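Local coordinates for protein phenol hydroxylase component phO (Pseudomonas stutzeri, PDB 3U52) that probably serves as a small subunit of the oligomeric hydroxylase component of a bacterial phenol hydroxylase, which oxidises phenol to catechol, at residues Y29-C37 with T108-Y119. Sequence-based numbering, arbitrary orientation.
Sequences YWPDHLLFC and TPGLKGMANAGY
The ring of Tyr119 lies with one face against the backbone of Leu35, whose CA sits 3.8 Å from the ring centroid in a CH-pi contact, while Leu35 CD1 leans on the hydroxyl end of the ring, 3.6 Å from Tyr119 OH. Tyr119 keeps its ring beside its terminal carboxylate because CG is trans to the backbone N (chi1 -170°), and both reach Leu35: OXT accepts Leu35 N at 2.8 Å. One residue earlier, Gly118 O takes Leu34 N on an in-plane lone pair (2.9 Å), and a water links Tyr119 OH to Leu35 O. Replacing Tyr119 by alanine is likely to bare the Leu35 backbone and cost that water its hydroxyl partner. Farther along, Trp30 NE1 points edge-on at Thr108 OG1 (3.0 Å, nearly straight at 167°). The His33 imidazole lies flat over the indole of Trp30, CG 3.3 Å above its plane, its ring fixed by ND1 to Pro31 O and by NE2 to Asp67, with CE1 turned edge-on to Leu111 O. Gly113 CA passes over a face of that imidazole and meets Asp32 O at 3.2 Å. The contact thus fastens the C-terminal tail, which follows strand 102-107, to the loop joining the neighbouring strands 24-29 and 40-44.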
loop_
_atom_site.group_PDB
_atom_site.type_symbol
_atom_site.label_atom_id
_atom_site.label_comp_id
_atom_site.label_asym_id
_atom_site.label_seq_id
_atom_site.Cartn_x
_atom_site.Cartn_y
_atom_site.Cartn_z
ATOM N N TYR E 29 6.688 5.592 -55.570
ATOM C CA TYR E 29 5.909 6.705 -55.001
ATOM C C TYR E 29 4.890 7.299 -55.996
ATOM O O TYR E 29 5.264 7.745 -57.081
ATOM C CB TYR E 29 6.875 7.754 -54.499
ATOM C CG TYR E 29 6.316 9.037 -53.918
ATOM C CD1 TYR E 29 7.019 10.237 -54.080
ATOM C CD2 TYR E 29 5.122 9.066 -53.196
ATOM C CE1 TYR E 29 6.534 11.443 -53.539
ATOM C CE2 TYR E 29 4.619 10.273 -52.667
ATOM C CZ TYR E 29 5.320 11.444 -52.836
ATOM O OH TYR E 29 4.837 12.630 -52.312
ATOM N N TRP E 30 3.611 7.320 -55.577
ATOM C CA TRP E 30 2.493 7.885 -56.338
ATOM C C TRP E 30 2.048 9.183 -55.632
ATOM O O TRP E 30 1.278 9.134 -54.694
ATOM C CB TRP E 30 1.334 6.888 -56.377
ATOM C CG TRP E 30 0.184 7.282 -57.284
ATOM C CD1 TRP E 30 0.221 8.171 -58.316
ATOM C CD2 TRP E 30 -1.132 6.737 -57.278
ATOM N NE1 TRP E 30 -0.999 8.227 -58.940
ATOM C CE2 TRP E 30 -1.839 7.330 -58.350
ATOM C CE3 TRP E 30 -1.782 5.769 -56.493
ATOM C CZ2 TRP E 30 -3.180 7.002 -58.654
ATOM C CZ3 TRP E 30 -3.117 5.465 -56.774
ATOM C CH2 TRP E 30 -3.810 6.083 -57.834
ATOM N N PRO E 31 2.604 10.353 -56.021
ATOM C CA PRO E 31 2.202 11.550 -55.256
ATOM C C PRO E 31 0.717 11.852 -55.283
ATOM O O PRO E 31 0.042 11.516 -56.245
ATOM C CB PRO E 31 2.998 12.679 -55.929
ATOM C CG PRO E 31 4.163 11.994 -56.566
ATOM C CD PRO E 31 3.654 10.663 -57.011
ATOM N N ASP E 32 0.236 12.514 -54.224
ATOM C CA ASP E 32 -1.171 12.922 -54.024
ATOM C C ASP E 32 -2.111 11.769 -53.771
ATOM O O ASP E 32 -3.312 11.893 -54.032
ATOM C CB ASP E 32 -1.658 13.787 -55.198
ATOM C CG ASP E 32 -0.904 15.093 -55.280
ATOM O OD1 ASP E 32 -0.750 15.768 -54.224
ATOM O OD2 ASP E 32 -0.439 15.418 -56.395
ATOM N N HIS E 33 -1.570 10.666 -53.248
ATOM C CA HIS E 33 -2.359 9.471 -52.954
ATOM C C HIS E 33 -2.015 8.907 -51.572
ATOM O O HIS E 33 -1.639 7.728 -51.425
ATOM C CB HIS E 33 -2.252 8.450 -54.094
ATOM C CG HIS E 33 -2.893 8.957 -55.351
ATOM N ND1 HIS E 33 -2.282 9.899 -56.158
ATOM C CD2 HIS E 33 -4.148 8.800 -55.841
ATOM C CE1 HIS E 33 -3.115 10.253 -57.129
ATOM N NE2 HIS E 33 -4.247 9.590 -56.966
ATOM N N LEU E 34 -2.147 9.779 -50.568
ATOM C CA LEU E 34 -1.610 9.507 -49.217
ATOM C C LEU E 34 -2.486 8.518 -48.484
ATOM O O LEU E 34 -2.192 8.146 -47.344
ATOM C CB LEU E 34 -1.407 10.806 -48.405
ATOM C CG LEU E 34 -0.272 11.679 -48.976
ATOM C CD1 LEU E 34 -0.362 13.065 -48.413
ATOM C CD2 LEU E 34 1.033 10.991 -48.692
ATOM N N LEU E 35 -3.554 8.049 -49.145
ATOM C CA LEU E 35 -4.246 6.860 -48.664
ATOM C C LEU E 35 -3.242 5.744 -48.299
ATOM O O LEU E 35 -3.435 5.018 -47.286
ATOM C CB LEU E 35 -5.322 6.367 -49.668
ATOM C CG LEU E 35 -6.068 5.031 -49.401
ATOM C CD1 LEU E 35 -6.992 4.985 -48.176
ATOM C CD2 LEU E 35 -6.856 4.534 -50.631
ATOM N N PHE E 36 -2.204 5.592 -49.129
ATOM C CA PHE E 36 -1.103 4.680 -48.846
ATOM C C PHE E 36 -0.114 5.615 -48.172
ATOM O O PHE E 36 0.399 6.557 -48.798
ATOM C CB PHE E 36 -0.524 4.134 -50.159
ATOM C CG PHE E 36 -1.547 3.526 -51.011
ATOM C CD1 PHE E 36 -1.956 4.160 -52.183
ATOM C CD2 PHE E 36 -2.169 2.321 -50.619
ATOM C CE1 PHE E 36 -2.967 3.606 -52.963
ATOM C CE2 PHE E 36 -3.191 1.772 -51.395
ATOM C CZ PHE E 36 -3.580 2.420 -52.580
ATOM N N CYS E 37 0.140 5.397 -46.896
ATOM C CA CYS E 37 0.920 6.350 -46.120
ATOM C C CYS E 37 2.345 6.584 -46.601
ATOM O O CYS E 37 2.866 7.683 -46.413
ATOM C CB CYS E 37 0.962 5.901 -44.672
ATOM S SG CYS E 37 1.869 4.336 -44.453
ATOM N N THR E 108 0.279 11.161 -62.079
ATOM C CA THR E 108 -0.855 10.944 -62.968
ATOM C C THR E 108 -1.704 12.227 -63.064
ATOM O O THR E 108 -2.609 12.443 -62.269
ATOM C CB THR E 108 -1.761 9.778 -62.451
ATOM O OG1 THR E 108 -2.134 10.023 -61.082
ATOM C CG2 THR E 108 -1.027 8.395 -62.548
ATOM N N PRO E 109 -1.407 13.093 -64.044
ATOM C CA PRO E 109 -2.197 14.335 -64.263
ATOM C C PRO E 109 -3.692 14.091 -64.212
ATOM O O PRO E 109 -4.200 13.142 -64.804
ATOM C CB PRO E 109 -1.799 14.735 -65.685
ATOM C CG PRO E 109 -0.327 14.260 -65.749
ATOM C CD PRO E 109 -0.285 12.970 -64.999
ATOM N N GLY E 110 -4.404 14.912 -63.477
ATOM C CA GLY E 110 -5.858 14.762 -63.449
ATOM C C GLY E 110 -6.349 13.844 -62.350
ATOM O O GLY E 110 -7.559 13.814 -62.036
ATOM N N LEU E 111 -5.430 13.086 -61.755
ATOM C CA LEU E 111 -5.808 12.223 -60.641
ATOM C C LEU E 111 -4.949 12.671 -59.473
ATOM O O LEU E 111 -3.785 12.286 -59.361
ATOM C CB LEU E 111 -5.609 10.744 -60.985
ATOM C CG LEU E 111 -6.365 10.236 -62.221
ATOM C CD1 LEU E 111 -5.992 8.834 -62.496
ATOM C CD2 LEU E 111 -7.881 10.382 -62.102
ATOM N N LYS E 112 -5.528 13.530 -58.633
ATOM C CA LYS E 112 -4.767 14.201 -57.606
ATOM C C LYS E 112 -5.285 13.858 -56.212
ATOM O O LYS E 112 -5.038 14.564 -55.266
ATOM C CB LYS E 112 -4.796 15.700 -57.828
ATOM C CG LYS E 112 -6.189 16.255 -57.736
ATOM C CD LYS E 112 -6.205 17.775 -57.797
ATOM C CE LYS E 112 -7.578 18.259 -58.190
ATOM N NZ LYS E 112 -8.596 17.817 -57.207
ATOM N N GLY E 113 -6.021 12.785 -56.084
ATOM C CA GLY E 113 -6.371 12.336 -54.765
ATOM C C GLY E 113 -7.691 12.959 -54.334
ATOM O O GLY E 113 -8.321 13.755 -55.068
ATOM N N MET E 114 -8.133 12.553 -53.166
ATOM C CA MET E 114 -9.424 12.954 -52.680
ATOM C C MET E 114 -9.344 14.232 -51.882
ATOM O O MET E 114 -8.324 14.533 -51.231
ATOM C CB MET E 114 -10.055 11.848 -51.831
ATOM C CG MET E 114 -10.263 10.527 -52.587
ATOM S SD MET E 114 -10.654 9.247 -51.375
ATOM C CE MET E 114 -12.427 9.593 -51.345
ATOM N N ALA E 115 -10.433 14.997 -52.009
ATOM C CA ALA E 115 -10.837 16.040 -51.091
ATOM C C ALA E 115 -9.909 17.255 -51.046
ATOM O O ALA E 115 -9.817 17.935 -50.021
ATOM C CB ALA E 115 -11.038 15.427 -49.669
ATOM N N ASN E 116 -9.214 17.535 -52.140
ATOM C CA ASN E 116 -8.199 18.573 -52.130
ATOM C C ASN E 116 -7.122 18.399 -51.047
ATOM O O ASN E 116 -6.500 19.380 -50.601
ATOM C CB ASN E 116 -8.863 19.965 -52.046
ATOM C CG ASN E 116 -9.425 20.402 -53.374
ATOM O OD1 ASN E 116 -10.648 20.389 -53.595
ATOM N ND2 ASN E 116 -8.532 20.744 -54.298
ATOM N N ALA E 117 -6.918 17.152 -50.628
ATOM C CA ALA E 117 -6.040 16.816 -49.510
ATOM C C ALA E 117 -4.947 15.806 -49.926
ATOM O O ALA E 117 -4.210 15.305 -49.074
ATOM C CB ALA E 117 -6.884 16.272 -48.317
ATOM N N GLY E 118 -4.859 15.502 -51.228
ATOM C CA GLY E 118 -3.828 14.585 -51.804
ATOM C C GLY E 118 -3.893 13.179 -51.198
ATOM O O GLY E 118 -2.865 12.528 -51.007
ATOM N N TYR E 119 -5.110 12.746 -50.880
ATOM C CA TYR E 119 -5.349 11.522 -50.161
ATOM C C TYR E 119 -5.789 10.429 -51.134
ATOM O O TYR E 119 -6.733 10.594 -51.965
ATOM C CB TYR E 119 -6.386 11.732 -49.076
ATOM C CG TYR E 119 -6.517 10.566 -48.124
ATOM C CD1 TYR E 119 -7.735 9.857 -48.031
ATOM C CD2 TYR E 119 -5.426 10.166 -47.314
ATOM C CE1 TYR E 119 -7.875 8.768 -47.126
ATOM C CE2 TYR E 119 -5.553 9.044 -46.401
ATOM C CZ TYR E 119 -6.792 8.366 -46.333
ATOM O OH TYR E 119 -6.944 7.300 -45.435
ATOM O OXT TYR E 119 -5.122 9.350 -51.132
HETATM O O HOH W 1 0.087 11.865 -59.018
HETATM O O HOH W 2 -4.661 6.170 -45.042
#